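Local coordinates for protein membrane-bound lytic murein transglycosylase (Agrobacterium tumefaciens, PDB 2PNW) that probably cleaves the glycan strands of the bacterial cell wall as a lytic murein transglycosylase of the MltA family, at residues V279-R291 with G331-F343. Numbering follows the deposited sequence.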
ATOM      1  N   VAL A 279       9.851  -4.424   3.605  1.00 16.12           N
ATOM      2  CA  VAL A 279      11.030  -3.641   3.189  1.00 15.98           C
ATOM      3  C   VAL A 279      10.606  -2.189   2.884  1.00 16.59           C
ATOM      4  O   VAL A 279       9.409  -1.926   2.653  1.00 16.46           O
ATOM      5  CB  VAL A 279      11.736  -4.264   1.965  1.00 15.53           C
ATOM      6  CG1 VAL A 279      12.241  -5.708   2.266  1.00 14.99           C
ATOM      7  CG2 VAL A 279      10.849  -4.256   0.733  1.00 14.87           C
ATOM      8  N   PRO A 280      11.571  -1.233   2.923  1.00 17.38           N
ATOM      9  CA  PRO A 280      11.212   0.173   2.644  1.00 17.71           C
ATOM     10  C   PRO A 280      10.702   0.349   1.226  1.00 17.36           C
ATOM     11  O   PRO A 280      11.245  -0.242   0.277  1.00 17.78           O
ATOM     12  CB  PRO A 280      12.532   0.925   2.805  1.00 18.05           C
ATOM     13  CG  PRO A 280      13.425  -0.020   3.628  1.00 19.93           C
ATOM     14  CD  PRO A 280      13.001  -1.397   3.272  1.00 17.56           C
ATOM     15  N   LEU A 281       9.664   1.159   1.072  1.00 17.59           N
ATOM     16  CA  LEU A 281       9.184   1.506  -0.263  1.00 17.77           C
ATOM     17  C   LEU A 281      10.136   2.471  -0.949  1.00 18.39           C
ATOM     18  O   LEU A 281      10.903   3.170  -0.295  1.00 19.32           O
ATOM     19  CB  LEU A 281       7.783   2.137  -0.166  1.00 18.15           C
ATOM     20  CG  LEU A 281       6.722   1.228   0.470  1.00 16.18           C
ATOM     21  CD1 LEU A 281       5.335   1.846   0.265  1.00 19.60           C
ATOM     22  CD2 LEU A 281       6.754  -0.192  -0.062  1.00 17.81           C
ATOM     23  N   VAL A 282      10.077   2.530  -2.267  1.00 18.29           N
ATOM     24  CA  VAL A 282      10.976   3.413  -3.028  1.00 19.27           C
ATOM     25  C   VAL A 282      10.069   4.315  -3.856  1.00 19.39           C
ATOM     26  O   VAL A 282       9.281   3.812  -4.674  1.00 19.08           O
ATOM     27  CB  VAL A 282      11.845   2.602  -4.012  1.00 19.83           C
ATOM     28  CG1 VAL A 282      12.737   3.547  -4.852  1.00 21.04           C
ATOM     29  CG2 VAL A 282      12.702   1.550  -3.253  1.00 20.40           C
ATOM     30  N   ALA A 283      10.168   5.626  -3.632  1.00 19.61           N
ATOM     31  CA  ALA A 283       9.327   6.586  -4.342  1.00 20.04           C
ATOM     32  C   ALA A 283       9.379   6.361  -5.839  1.00 20.42           C
ATOM     33  O   ALA A 283      10.473   6.292  -6.422  1.00 19.94           O
ATOM     34  CB  ALA A 283       9.761   8.029  -4.006  1.00 20.98           C
ATOM     35  N   GLY A 284       8.203   6.244  -6.448  1.00 19.56           N
ATOM     36  CA  GLY A 284       8.075   6.111  -7.891  1.00 20.82           C
ATOM     37  C   GLY A 284       8.381   4.715  -8.422  1.00 20.44           C
ATOM     38  O   GLY A 284       8.201   4.463  -9.603  1.00 20.65           O
ATOM     39  N   ARG A 285       8.812   3.792  -7.558  1.00 20.03           N
ATOM     40  CA  ARG A 285       9.215   2.462  -8.036  1.00 20.34           C
ATOM     41  C   ARG A 285       8.561   1.297  -7.288  1.00 20.18           C
ATOM     42  O   ARG A 285       8.785   0.147  -7.645  1.00 21.55           O
ATOM     43  CB  ARG A 285      10.744   2.306  -7.976  1.00 21.28           C
ATOM     44  CG  ARG A 285      11.514   3.221  -8.946  1.00 21.28           C
ATOM     45  CD  ARG A 285      11.461   2.657 -10.351  1.00 21.60           C
ATOM     46  NE  ARG A 285      11.903   3.661 -11.320  1.00 22.15           N
ATOM     47  CZ  ARG A 285      12.130   3.413 -12.606  1.00 23.04           C
ATOM     48  NH1 ARG A 285      11.974   2.183 -13.092  1.00 20.19           N
ATOM     49  NH2 ARG A 285      12.508   4.416 -13.409  1.00 23.78           N
ATOM     50  N   ALA A 286       7.805   1.588  -6.230  1.00 19.26           N
ATOM     51  CA  ALA A 286       7.076   0.574  -5.497  1.00 19.18           C
ATOM     52  C   ALA A 286       5.594   0.585  -5.852  1.00 19.55           C
ATOM     53  O   ALA A 286       4.942   1.646  -5.849  1.00 19.41           O
ATOM     54  CB  ALA A 286       7.242   0.776  -3.987  1.00 19.29           C
ATOM     55  N   LEU A 287       5.050  -0.603  -6.107  1.00 19.59           N
ATOM     56  CA  LEU A 287       3.652  -0.741  -6.494  1.00 19.45           C
ATOM     57  C   LEU A 287       2.954  -1.601  -5.461  1.00 19.42           C
ATOM     58  O   LEU A 287       3.509  -2.609  -5.030  1.00 18.82           O
ATOM     59  CB  LEU A 287       3.582  -1.452  -7.838  1.00 19.37           C
ATOM     60  CG  LEU A 287       2.229  -1.636  -8.537  1.00 20.93           C
ATOM     61  CD1 LEU A 287       1.692  -0.300  -9.075  1.00 22.45           C
ATOM     62  CD2 LEU A 287       2.381  -2.639  -9.668  1.00 20.39           C
ATOM     63  N   ALA A 288       1.730  -1.225  -5.088  1.00 18.02           N
ATOM     64  CA  ALA A 288       0.902  -2.073  -4.227  1.00 18.59           C
ATOM     65  C   ALA A 288       0.018  -2.873  -5.162  1.00 18.87           C
ATOM     66  O   ALA A 288      -0.430  -2.347  -6.194  1.00 18.30           O
ATOM     67  CB  ALA A 288       0.071  -1.249  -3.254  1.00 18.65           C
ATOM     68  N   VAL A 289      -0.168  -4.146  -4.835  1.00 18.42           N
ATOM     69  CA  VAL A 289      -0.873  -5.081  -5.725  1.00 19.06           C
ATOM     70  C   VAL A 289      -1.871  -5.883  -4.903  1.00 19.74           C
ATOM     71  O   VAL A 289      -1.880  -5.802  -3.671  1.00 19.52           O
ATOM     72  CB  VAL A 289       0.135  -6.054  -6.403  1.00 19.62           C
ATOM     73  CG1 VAL A 289       1.141  -5.265  -7.253  1.00 18.67           C
ATOM     74  CG2 VAL A 289       0.865  -6.911  -5.323  1.00 18.17           C
ATOM     75  N   ASP A 290      -2.698  -6.670  -5.587  1.00 19.87           N
ATOM     76  CA  ASP A 290      -3.658  -7.553  -4.932  1.00 21.46           C
ATOM     77  C   ASP A 290      -2.923  -8.693  -4.243  1.00 21.26           C
ATOM     78  O   ASP A 290      -2.278  -9.500  -4.914  1.00 21.34           O
ATOM     79  CB  ASP A 290      -4.639  -8.110  -5.992  1.00 20.97           C
ATOM     80  CG  ASP A 290      -5.789  -8.906  -5.388  1.00 25.48           C
ATOM     81  OD1 ASP A 290      -5.579  -9.612  -4.389  1.00 27.42           O
ATOM     82  OD2 ASP A 290      -6.919  -8.830  -5.946  1.00 26.58           O
ATOM     83  N   ARG A 291      -3.038  -8.774  -2.920  1.00 22.62           N
ATOM     84  CA  ARG A 291      -2.280  -9.769  -2.139  1.00 25.19           C
ATOM     85  C   ARG A 291      -2.765 -11.196  -2.353  1.00 24.69           C
ATOM     86  O   ARG A 291      -2.029 -12.134  -2.100  1.00 25.10           O
ATOM     87  CB  ARG A 291      -2.290  -9.441  -0.638  1.00 25.52           C
ATOM     88  CG  ARG A 291      -3.661  -9.425  -0.003  1.00 27.66           C
ATOM     89  CD  ARG A 291      -3.557  -9.267   1.527  1.00 30.00           C
ATOM     90  NE  ARG A 291      -3.174 -10.529   2.158  1.00 40.59           N
ATOM     91  CZ  ARG A 291      -4.031 -11.474   2.548  1.00 42.66           C
ATOM     92  NH1 ARG A 291      -5.339 -11.313   2.395  1.00 43.14           N
ATOM     93  NH2 ARG A 291      -3.570 -12.584   3.110  1.00 46.21           N
ATOM     94  N   GLY A 331      -7.891  -7.146  -7.949  1.00 27.19           N
ATOM     95  CA  GLY A 331      -7.806  -7.434  -9.374  1.00 26.47           C
ATOM     96  C   GLY A 331      -6.390  -7.726  -9.830  1.00 26.77           C
ATOM     97  O   GLY A 331      -5.426  -7.204  -9.242  1.00 25.82           O
ATOM     98  N   PRO A 332      -6.251  -8.556 -10.888  1.00 26.34           N
ATOM     99  CA  PRO A 332      -4.935  -8.966 -11.384  1.00 26.29           C
ATOM    100  C   PRO A 332      -4.139  -7.830 -12.004  1.00 25.71           C
ATOM    101  O   PRO A 332      -2.927  -7.883 -11.989  1.00 25.53           O
ATOM    102  CB  PRO A 332      -5.269 -10.024 -12.455  1.00 26.09           C
ATOM    103  CG  PRO A 332      -6.680  -9.652 -12.915  1.00 25.74           C
ATOM    104  CD  PRO A 332      -7.349  -9.213 -11.634  1.00 26.79           C
ATOM    105  N   ALA A 333      -4.818  -6.835 -12.577  1.00 25.76           N
ATOM    106  CA  ALA A 333      -4.139  -5.694 -13.166  1.00 25.24           C
ATOM    107  C   ALA A 333      -4.544  -4.382 -12.509  1.00 25.68           C
ATOM    108  O   ALA A 333      -4.786  -3.379 -13.186  1.00 25.02           O
ATOM    109  CB  ALA A 333      -4.330  -5.658 -14.681  1.00 25.49           C
ATOM    110  N   ARG A 334      -4.591  -4.403 -11.172  1.00 24.94           N
ATOM    111  CA  ARG A 334      -4.872  -3.234 -10.354  1.00 24.33           C
ATOM    112  C   ARG A 334      -3.635  -2.885  -9.518  1.00 23.69           C
ATOM    113  O   ARG A 334      -3.021  -3.779  -8.911  1.00 23.68           O
ATOM    114  CB  ARG A 334      -6.056  -3.533  -9.434  1.00 24.51           C
ATOM    115  CG  ARG A 334      -6.496  -2.380  -8.550  1.00 27.57           C
ATOM    116  CD  ARG A 334      -7.222  -1.276  -9.300  1.00 30.01           C
ATOM    117  NE  ARG A 334      -7.771  -0.321  -8.329  1.00 31.50           N
ATOM    118  CZ  ARG A 334      -7.129   0.746  -7.852  1.00 33.19           C
ATOM    119  NH1 ARG A 334      -5.906   1.046  -8.259  1.00 30.01           N
ATOM    120  NH2 ARG A 334      -7.735   1.527  -6.964  1.00 34.30           N
ATOM    121  N   GLY A 335      -3.275  -1.604  -9.469  1.00 22.51           N
ATOM    122  CA  GLY A 335      -2.098  -1.193  -8.698  1.00 22.56           C
ATOM    123  C   GLY A 335      -2.187   0.175  -8.071  1.00 23.20           C
ATOM    124  O   GLY A 335      -2.953   1.043  -8.516  1.00 23.13           O
ATOM    125  N   ASP A 336      -1.397   0.381  -7.022  1.00 22.46           N
ATOM    126  CA  ASP A 336      -1.324   1.674  -6.373  1.00 22.67           C
ATOM    127  C   ASP A 336       0.152   2.062  -6.418  1.00 21.55           C
ATOM    128  O   ASP A 336       0.998   1.382  -5.815  1.00 20.09           O
ATOM    129  CB  ASP A 336      -1.759   1.534  -4.926  1.00 23.74           C
ATOM    130  CG  ASP A 336      -2.662   2.663  -4.451  1.00 27.54           C
ATOM    131  OD1 ASP A 336      -2.980   3.573  -5.221  1.00 31.70           O
ATOM    132  OD2 ASP A 336      -3.070   2.617  -3.285  1.00 31.71           O
ATOM    133  N   ILE A 337       0.447   3.154  -7.112  1.00 20.79           N
ATOM    134  CA  ILE A 337       1.824   3.641  -7.303  1.00 20.22           C
ATOM    135  C   ILE A 337       2.244   4.481  -6.105  1.00 20.08           C
ATOM    136  O   ILE A 337       1.562   5.451  -5.746  1.00 18.95           O
ATOM    137  CB  ILE A 337       1.930   4.537  -8.582  1.00 21.27           C
ATOM    138  CG1 ILE A 337       1.630   3.727  -9.852  1.00 21.77           C
ATOM    139  CG2 ILE A 337       3.289   5.247  -8.655  1.00 20.07           C
ATOM    140  CD1 ILE A 337       1.193   4.606 -11.028  1.00 24.60           C
ATOM    141  N   PHE A 338       3.360   4.105  -5.476  1.00 19.17           N
ATOM    142  CA  PHE A 338       3.904   4.875  -4.367  1.00 19.27           C
ATOM    143  C   PHE A 338       4.653   6.107  -4.879  1.00 19.48           C
ATOM    144  O   PHE A 338       5.664   5.973  -5.558  1.00 19.51           O
ATOM    145  CB  PHE A 338       4.866   4.027  -3.505  1.00 18.98           C
ATOM    146  CG  PHE A 338       5.433   4.784  -2.315  1.00 18.54           C
ATOM    147  CD1 PHE A 338       4.583   5.212  -1.286  1.00 18.39           C
ATOM    148  CD2 PHE A 338       6.808   5.044  -2.211  1.00 16.65           C
ATOM    149  CE1 PHE A 338       5.091   5.916  -0.161  1.00 18.82           C
ATOM    150  CE2 PHE A 338       7.339   5.750  -1.101  1.00 16.72           C
ATOM    151  CZ  PHE A 338       6.470   6.198  -0.073  1.00 17.83           C
ATOM    152  N   THR A 339       4.170   7.309  -4.551  1.00 19.44           N
ATOM    153  CA  THR A 339       4.794   8.522  -5.095  1.00 20.24           C
ATOM    154  C   THR A 339       5.875   9.116  -4.210  1.00 20.91           C
ATOM    155  O   THR A 339       6.630   9.995  -4.661  1.00 21.92           O
ATOM    156  CB  THR A 339       3.768   9.636  -5.418  1.00 20.34           C
ATOM    157  OG1 THR A 339       3.105  10.006  -4.223  1.00 21.41           O
ATOM    158  CG2 THR A 339       2.753   9.192  -6.454  1.00 19.11           C
ATOM    159  N   GLY A 340       5.958   8.679  -2.955  1.00 19.65           N
ATOM    160  CA  GLY A 340       6.961   9.222  -2.045  1.00 20.57           C
ATOM    161  C   GLY A 340       6.350   9.727  -0.753  1.00 20.86           C
ATOM    162  O   GLY A 340       5.240   9.325  -0.386  1.00 20.88           O
ATOM    163  N   SER A 341       7.061  10.629  -0.089  1.00 20.62           N
ATOM    164  CA  SER A 341       6.757  11.053   1.253  1.00 21.08           C
ATOM    165  C   SER A 341       6.577  12.568   1.297  1.00 22.08           C
ATOM    166  O   SER A 341       7.324  13.313   0.627  1.00 21.84           O
ATOM    167  CB  SER A 341       7.872  10.616   2.226  1.00 22.60           C
ATOM    168  OG  SER A 341       8.067   9.202   2.211  1.00 23.03           O
ATOM    169  N   GLY A 342       5.570  13.011   2.052  1.00 21.26           N
ATOM    170  CA  GLY A 342       5.339  14.437   2.303  1.00 21.68           C
ATOM    171  C   GLY A 342       4.361  15.118   1.355  1.00 22.42           C
ATOM    172  O   GLY A 342       3.668  14.485   0.570  1.00 20.80           O
ATOM    173  N   PHE A 343       4.319  16.446   1.417  1.00 23.17           N
ATOM    174  CA  PHE A 343       3.201  17.176   0.803  1.00 24.70           C
ATOM    175  C   PHE A 343       3.126  17.041  -0.717  1.00 23.91           C
ATOM    176  O   PHE A 343       2.076  16.705  -1.272  1.00 23.61           O
ATOM    177  CB  PHE A 343       3.265  18.658   1.200  1.00 25.68           C
ATOM    178  CG  PHE A 343       2.196  19.493   0.564  1.00 29.27           C
ATOM    179  CD1 PHE A 343       0.887  19.446   1.039  1.00 31.70           C
ATOM    180  CD2 PHE A 343       2.499  20.341  -0.502  1.00 32.33           C
ATOM    181  CE1 PHE A 343      -0.119  20.220   0.444  1.00 32.88           C
ATOM    182  CE2 PHE A 343       1.506  21.114  -1.092  1.00 31.30           C
ATOM    183  CZ  PHE A 343       0.197  21.041  -0.616  1.00 30.63           C
TER
HETATM  184  O   HOH W   1      -2.878  -6.444  -8.413  1.00 20.82           O
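F338 pushes its ring into the bend of 281-284, at one end of the antiparallel strand pair 286-288/334-341 in the 3D domain, whose family relatives include the double-psi beta barrels. The bond from CA to CB of F338 points at the other segment, and CG anti to the backbone N (chi1 -179°) lays the ring beside L281 and A283. L281 CB lies over one face, off-centre, 4.0 Å from the ring centroid in a CH-pi contact, and L281 CD1 adds a second touch near F338 CG and F338 CD1. G340 N sits over the centre of the opposite face, while V282 O meets the edge near the ring plane, 3.7 Å from F338 CD2. F101, of strand 96-109, meets the same ring at an angle. This is the tight, buried part; beside the ring, A283 is exposed, yet its CB packs on G340 CA.

The N and O of F338 both bond to segment 279-291: G284 N donates to F338 O at 2.7 Å, and F338 N to A286 O. Next along, A288 and D336 form a hydrogen-bonded pair with their CB atoms 3.7 Å apart; D336 then turns its OD1 to T99. Between these pairs, L287 and I337 face each other without mutual backbone bonds, and L287 CD1 slides along the D336 backbone to reach I337 CG1 at 4.1 Å.

Beyond V289 the ladder opens, and a water fills in, accepting from D290 N and donating to G331 O and R334 O. The side chain of D290 closes the contact: OD1 takes L292 N, while OD2 uses its anti lone pair to receive G331 N at 2.8 Å, nearly straight at 170°.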